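Long-range contacts in ribokinase (Staphylococcus aureus, PDB 3RY7), which phosphorylates D-ribose at O-5 with ATP and magnesium, supplying ribose 5-phosphate for nucleotide, histidine and tryptophan synthesis or the pentose phosphate pathway: residues Asp14-Val19 and Ile99-Glu104; Gly95-Thr100 and Asn107-Tyr112. All blocks are in the same frame, centred on the assembly; numbering follows the deposited sequence.

Interaction 1: Asp14-Val19 and Ile99-Glu104; sequences DQFLTV and ITVNAE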
loop_
_atom_site.group_PDB
_atom_site.type_symbol
_atom_site.label_atom_id
_atom_site.label_comp_id
_atom_site.label_asym_id
_atom_site.label_seq_id
_atom_site.Cartn_x
_atom_site.Cartn_y
_atom_site.Cartn_z
ATOM N N ASP A 14 -7.287 -14.214 7.418
ATOM C CA ASP A 14 -7.752 -13.035 8.143
ATOM C C ASP A 14 -8.974 -12.409 7.460
ATOM O O ASP A 14 -8.909 -12.009 6.308
ATOM C CB ASP A 14 -6.637 -11.988 8.218
ATOM C CG ASP A 14 -5.439 -12.441 9.053
ATOM O OD1 ASP A 14 -5.514 -13.490 9.740
ATOM O OD2 ASP A 14 -4.417 -11.725 9.021
ATOM N N GLN A 15 -10.084 -12.336 8.178
ATOM C CA GLN A 15 -11.261 -11.635 7.692
ATOM C C GLN A 15 -11.370 -10.231 8.249
ATOM O O GLN A 15 -11.699 -10.048 9.415
ATOM C CB GLN A 15 -12.520 -12.379 8.071
ATOM C CG GLN A 15 -13.257 -12.868 6.869
ATOM C CD GLN A 15 -12.654 -14.141 6.367
ATOM O OE1 GLN A 15 -12.349 -14.283 5.186
ATOM N NE2 GLN A 15 -12.462 -15.080 7.274
ATOM N N PHE A 16 -11.131 -9.247 7.397
ATOM C CA PHE A 16 -11.175 -7.844 7.802
ATOM C C PHE A 16 -12.510 -7.167 7.489
ATOM O O PHE A 16 -12.953 -7.146 6.335
ATOM C CB PHE A 16 -10.052 -7.075 7.118
ATOM C CG PHE A 16 -8.697 -7.347 7.692
ATOM C CD1 PHE A 16 -8.192 -6.543 8.707
ATOM C CD2 PHE A 16 -7.921 -8.401 7.217
ATOM C CE1 PHE A 16 -6.934 -6.779 9.240
ATOM C CE2 PHE A 16 -6.661 -8.644 7.741
ATOM C CZ PHE A 16 -6.166 -7.826 8.759
ATOM N N LEU A 17 -13.135 -6.616 8.527
ATOM C CA LEU A 17 -14.314 -5.766 8.382
ATOM C C LEU A 17 -13.965 -4.347 8.812
ATOM O O LEU A 17 -13.696 -4.105 9.991
ATOM C CB LEU A 17 -15.438 -6.278 9.269
ATOM C CG LEU A 17 -16.806 -5.612 9.099
ATOM C CD1 LEU A 17 -17.401 -5.980 7.750
ATOM C CD2 LEU A 17 -17.744 -6.017 10.229
ATOM N N THR A 18 -13.950 -3.413 7.869
ATOM C CA THR A 18 -13.647 -2.028 8.207
ATOM C C THR A 18 -14.926 -1.279 8.534
ATOM O O THR A 18 -15.808 -1.139 7.692
ATOM C CB THR A 18 -12.939 -1.294 7.072
ATOM O OG1 THR A 18 -11.762 -2.013 6.691
ATOM C CG2 THR A 18 -12.549 0.108 7.516
ATOM N N VAL A 19 -15.028 -0.825 9.774
ATOM C CA VAL A 19 -16.129 0.021 10.187
ATOM C C VAL A 19 -15.624 1.442 10.420
ATOM O O VAL A 19 -14.435 1.745 10.229
ATOM C CB VAL A 19 -16.801 -0.511 11.461
ATOM C CG1 VAL A 19 -17.138 -1.983 11.295
ATOM C CG2 VAL A 19 -15.888 -0.308 12.660
ATOM N N ILE A 99 -11.107 -9.758 12.270
ATOM C CA ILE A 99 -10.533 -8.476 12.654
ATOM C C ILE A 99 -11.433 -7.297 12.258
ATOM O O ILE A 99 -11.700 -7.079 11.068
ATOM C CB ILE A 99 -9.163 -8.306 11.972
ATOM C CG1 ILE A 99 -8.238 -9.470 12.372
ATOM C CG2 ILE A 99 -8.544 -6.974 12.334
ATOM C CD1 ILE A 99 -6.998 -9.609 11.511
ATOM N N THR A 100 -11.908 -6.548 13.250
ATOM C CA THR A 100 -12.701 -5.356 12.981
ATOM C C THR A 100 -11.840 -4.104 13.144
ATOM O O THR A 100 -11.354 -3.824 14.238
ATOM C CB THR A 100 -13.910 -5.266 13.919
ATOM O OG1 THR A 100 -14.592 -6.523 13.946
ATOM C CG2 THR A 100 -14.881 -4.178 13.449
ATOM N N VAL A 101 -11.640 -3.373 12.049
ATOM C CA VAL A 101 -10.890 -2.122 12.048
ATOM C C VAL A 101 -11.825 -0.904 12.146
ATOM O O VAL A 101 -12.848 -0.854 11.465
ATOM C CB VAL A 101 -10.122 -1.969 10.743
ATOM C CG1 VAL A 101 -9.187 -0.779 10.819
ATOM C CG2 VAL A 101 -9.376 -3.237 10.424
ATOM N N ASN A 102 -11.487 0.082 12.977
ATOM C CA ASN A 102 -12.258 1.332 12.964
ATOM C C ASN A 102 -11.590 2.456 12.169
ATOM O O ASN A 102 -10.532 2.255 11.561
ATOM C CB ASN A 102 -12.683 1.780 14.371
ATOM C CG ASN A 102 -11.509 2.146 15.270
ATOM O OD1 ASN A 102 -10.374 2.334 14.817
ATOM N ND2 ASN A 102 -11.792 2.266 16.564
ATOM N N ALA A 103 -12.225 3.624 12.137
ATOM C CA ALA A 103 -11.708 4.737 11.351
ATOM C C ALA A 103 -10.285 5.132 11.758
ATOM O O ALA A 103 -9.435 5.438 10.904
ATOM C CB ALA A 103 -12.652 5.917 11.451
ATOM N N GLU A 104 -10.037 5.133 13.064
ATOM C CA GLU A 104 -8.711 5.374 13.577
ATOM C C GLU A 104 -7.632 4.350 13.163
ATOM O O GLU A 104 -6.486 4.706 12.860
ATOM C CB GLU A 104 -8.731 5.324 15.103
ATOM C CG GLU A 104 -10.127 5.285 15.705
ATOM C CD GLU A 104 -10.207 5.917 17.080
ATOM O OE1 GLU A 104 -10.900 5.389 17.979
ATOM O OE2 GLU A 104 -9.566 6.968 17.269
#
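The Phe16-Ile99 bridge puts both side chains on one sheet face, and matching torsions (Phe16 CG at chi1 -74°, Ile99 CG1 at chi1 -58°, each anti to the carbonyl carbon) run them side by side in one direction. Ile99 lies over one face of the Phe16 ring, its CB 4.2 Å from the ring centroid in a CH-pi contact. Further out, Ile99 CD1 reaches Phe16 CZ at 3.4 Å, while Val101 CG2 meets the ring at its edge, in plane, 3.9 Å from Phe16 CD1. Lys288 of the second subunit also takes this ring as a cation-pi partner. Beyond the strand end the Val19 side chain slants across that of Thr100, Val19 CG1 to Thr100 CG2 at 3.8 Å. Four backbone bonds alternate between the two segments in the parallel manner: Ile99 N to Gln15 O, Leu17 N to Ile99 O, Val101 N to Leu17 O and Val19 N to Val101 O. The last is the shortest, at 2.8 Å between Val19 N and Val101 O, and its donor lies almost on the line of the carbonyl bond. Asn102 OD1 accepts from the backbone N of Gly105 and Gln106. Asp14, probably a substrate ligand, whose OD1 is hydrogen-bonded to a glycerol, probably from crystallisation, has its CG 4.1 Å from Ile99 CD1. Such a parallel pair lies at the centre of the small lid sheet of ribokinases, beside the sugar pocket.

Interaction 2: Gly95-Thr100 and Asn107-Tyr112; sequences GQAFIT and NTIYVY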
loop_
_atom_site.group_PDB
_atom_site.type_symbol
_atom_site.label_atom_id
_atom_site.label_comp_id
_atom_site.label_asym_id
_atom_site.label_seq_id
_atom_site.Cartn_x
_atom_site.Cartn_y
_atom_site.Cartn_z
ATOM N N GLY A 95 -7.493 -22.398 10.062
ATOM C CA GLY A 95 -7.425 -21.365 11.086
ATOM C C GLY A 95 -7.828 -20.019 10.499
ATOM O O GLY A 95 -7.564 -19.753 9.328
ATOM N N GLN A 96 -8.461 -19.181 11.314
ATOM C CA GLN A 96 -8.972 -17.892 10.852
ATOM C C GLN A 96 -8.888 -16.803 11.920
ATOM O O GLN A 96 -8.974 -17.077 13.127
ATOM C CB GLN A 96 -10.428 -18.032 10.404
ATOM C CG GLN A 96 -10.580 -18.916 9.207
ATOM C CD GLN A 96 -12.003 -19.377 9.017
ATOM O OE1 GLN A 96 -12.914 -18.561 8.912
ATOM N NE2 GLN A 96 -12.203 -20.692 8.954
ATOM N N ALA A 97 -8.734 -15.564 11.468
ATOM C CA ALA A 97 -8.830 -14.429 12.368
ATOM C C ALA A 97 -9.919 -13.475 11.880
ATOM O O ALA A 97 -10.048 -13.199 10.678
ATOM C CB ALA A 97 -7.485 -13.710 12.476
ATOM N N PHE A 98 -10.695 -12.974 12.827
ATOM C CA PHE A 98 -11.773 -12.050 12.526
ATOM C C PHE A 98 -11.429 -10.702 13.145
ATOM O O PHE A 98 -11.424 -10.535 14.372
ATOM C CB PHE A 98 -13.080 -12.630 13.042
ATOM C CG PHE A 98 -13.281 -14.078 12.644
ATOM C CD1 PHE A 98 -12.963 -15.106 13.516
ATOM C CD2 PHE A 98 -13.747 -14.405 11.365
ATOM C CE1 PHE A 98 -13.136 -16.444 13.145
ATOM C CE2 PHE A 98 -13.918 -15.743 10.979
ATOM C CZ PHE A 98 -13.611 -16.761 11.874
ATOM N N ILE A 99 -11.107 -9.758 12.270
ATOM C CA ILE A 99 -10.533 -8.476 12.654
ATOM C C ILE A 99 -11.433 -7.297 12.258
ATOM O O ILE A 99 -11.700 -7.079 11.068
ATOM C CB ILE A 99 -9.163 -8.306 11.972
ATOM C CG1 ILE A 99 -8.238 -9.470 12.372
ATOM C CG2 ILE A 99 -8.544 -6.974 12.334
ATOM C CD1 ILE A 99 -6.998 -9.609 11.511
ATOM N N THR A 100 -11.908 -6.548 13.250
ATOM C CA THR A 100 -12.701 -5.356 12.981
ATOM C C THR A 100 -11.840 -4.104 13.144
ATOM O O THR A 100 -11.354 -3.824 14.238
ATOM C CB THR A 100 -13.910 -5.266 13.919
ATOM O OG1 THR A 100 -14.592 -6.523 13.946
ATOM C CG2 THR A 100 -14.881 -4.178 13.449
ATOM N N ASN A 107 -7.240 -2.277 15.639
ATOM C CA ASN A 107 -7.616 -3.637 15.291
ATOM C C ASN A 107 -8.194 -4.301 16.527
ATOM O O ASN A 107 -7.593 -4.260 17.592
ATOM C CB ASN A 107 -6.404 -4.413 14.783
ATOM C CG ASN A 107 -6.100 -4.135 13.323
ATOM O OD1 ASN A 107 -6.812 -3.381 12.660
ATOM N ND2 ASN A 107 -5.047 -4.755 12.807
ATOM N N THR A 108 -9.383 -4.869 16.401
ATOM C CA THR A 108 -9.899 -5.776 17.414
ATOM C C THR A 108 -9.958 -7.160 16.790
ATOM O O THR A 108 -10.642 -7.350 15.779
ATOM C CB THR A 108 -11.294 -5.385 17.855
ATOM O OG1 THR A 108 -11.221 -4.152 18.575
ATOM C CG2 THR A 108 -11.878 -6.455 18.747
ATOM N N ILE A 109 -9.240 -8.119 17.376
ATOM C CA ILE A 109 -9.054 -9.425 16.734
ATOM C C ILE A 109 -9.528 -10.627 17.550
ATOM O O ILE A 109 -9.262 -10.718 18.746
ATOM C CB ILE A 109 -7.583 -9.651 16.354
ATOM C CG1 ILE A 109 -7.103 -8.548 15.417
ATOM C CG2 ILE A 109 -7.417 -11.010 15.700
ATOM C CD1 ILE A 109 -6.216 -7.530 16.065
ATOM N N TYR A 110 -10.247 -11.539 16.901
ATOM C CA TYR A 110 -10.491 -12.871 17.453
ATOM C C TYR A 110 -9.782 -13.923 16.600
ATOM O O TYR A 110 -9.793 -13.840 15.367
ATOM C CB TYR A 110 -11.971 -13.203 17.492
ATOM C CG TYR A 110 -12.805 -12.255 18.286
ATOM C CD1 TYR A 110 -13.379 -11.144 17.690
ATOM C CD2 TYR A 110 -13.058 -12.486 19.628
ATOM C CE1 TYR A 110 -14.182 -10.281 18.418
ATOM C CE2 TYR A 110 -13.847 -11.632 20.367
ATOM C CZ TYR A 110 -14.408 -10.526 19.760
ATOM O OH TYR A 110 -15.202 -9.668 20.490
ATOM N N VAL A 111 -9.175 -14.912 17.254
ATOM C CA VAL A 111 -8.420 -15.941 16.547
ATOM C C VAL A 111 -9.037 -17.326 16.760
ATOM O O VAL A 111 -9.286 -17.752 17.884
ATOM C CB VAL A 111 -6.930 -15.954 16.947
ATOM C CG1 VAL A 111 -6.220 -17.143 16.306
ATOM C CG2 VAL A 111 -6.256 -14.642 16.548
ATOM N N TYR A 112 -9.314 -17.999 15.654
ATOM C CA TYR A 112 -9.814 -19.360 15.681
ATOM C C TYR A 112 -8.654 -20.253 15.310
ATOM O O TYR A 112 -8.076 -20.112 14.222
ATOM C CB TYR A 112 -10.959 -19.517 14.684
ATOM C CG TYR A 112 -11.321 -20.946 14.333
ATOM C CD1 TYR A 112 -11.854 -21.815 15.287
ATOM C CD2 TYR A 112 -11.143 -21.415 13.040
ATOM C CE1 TYR A 112 -12.188 -23.124 14.941
ATOM C CE2 TYR A 112 -11.478 -22.694 12.688
ATOM C CZ TYR A 112 -11.996 -23.546 13.626
ATOM O OH TYR A 112 -12.314 -24.824 13.232
HETATM O O HOH W 1 -13.107 -8.495 15.391
#
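The Phe98 ring is approached obliquely by Tyr110 O and by Tyr112 CB, the latter 4.1 Å from Phe98 CE1; Tyr112 itself turns an edge to Gln96 N, and Tyr110 turns one to Phe98 O. These three aromatic side chains leave the same sheet face, and Phe98 and Tyr112 run alongside each other in one direction. Tyr112 alone of the three has CG opposite the backbone N (chi1 164°), which lays its ring along the strand toward Gly95 and Gln96. Between the two strands, the face bearing Ala97 and Ile99 is packed by aliphatic side chains. There Ile99 CG1 and Ile109 CG1 meet at 3.4 Å, tighter than usual van der Waals contact, and Ile99 CG2 packs 3.9 Å from Asn107 CG. Ala97 CB adds a looser contact with Ile109 CG2. Gln96-Tyr112, Phe98-Tyr110 and Thr100-Thr108 are hydrogen-bonded pairs, each closed by two backbone bonds; the shortest, Tyr112 N to Gln96 O at 2.7 Å, is nearly straight (169°). A water donates to Phe98 O at 2.8 Å and to Thr108 O at 2.7 Å, and is also hydrogen-bonded to Thr100 OG1. The two carbonyls therefore serve water as well as Tyr110 N and Thr100 N. This is a regular antiparallel beta hairpin, whose second strand forms an edge of the four-stranded lid sheet within the chain, with Ala97 beside Asp14, a probable substrate-binding residue.

From the N terminus the chain first lays down strand 12-18, then passes through strand 36-40, helices and strands of the large sheet before returning as strand 95-101. Interaction 1 closes that long loop in parallel. The chain then turns through residues 102-106, and interaction 2 closes the short hairpin with strand 107-112. The contacts share Ile99 and Thr100, so the long loop and the hairpin overlap along the chain rather than nesting or following one another. Strand 95-101 is the common middle, flanked by 12-18 and 107-112; a probable Gln15 N to Ala97 O bond continues its pairing with 12-18.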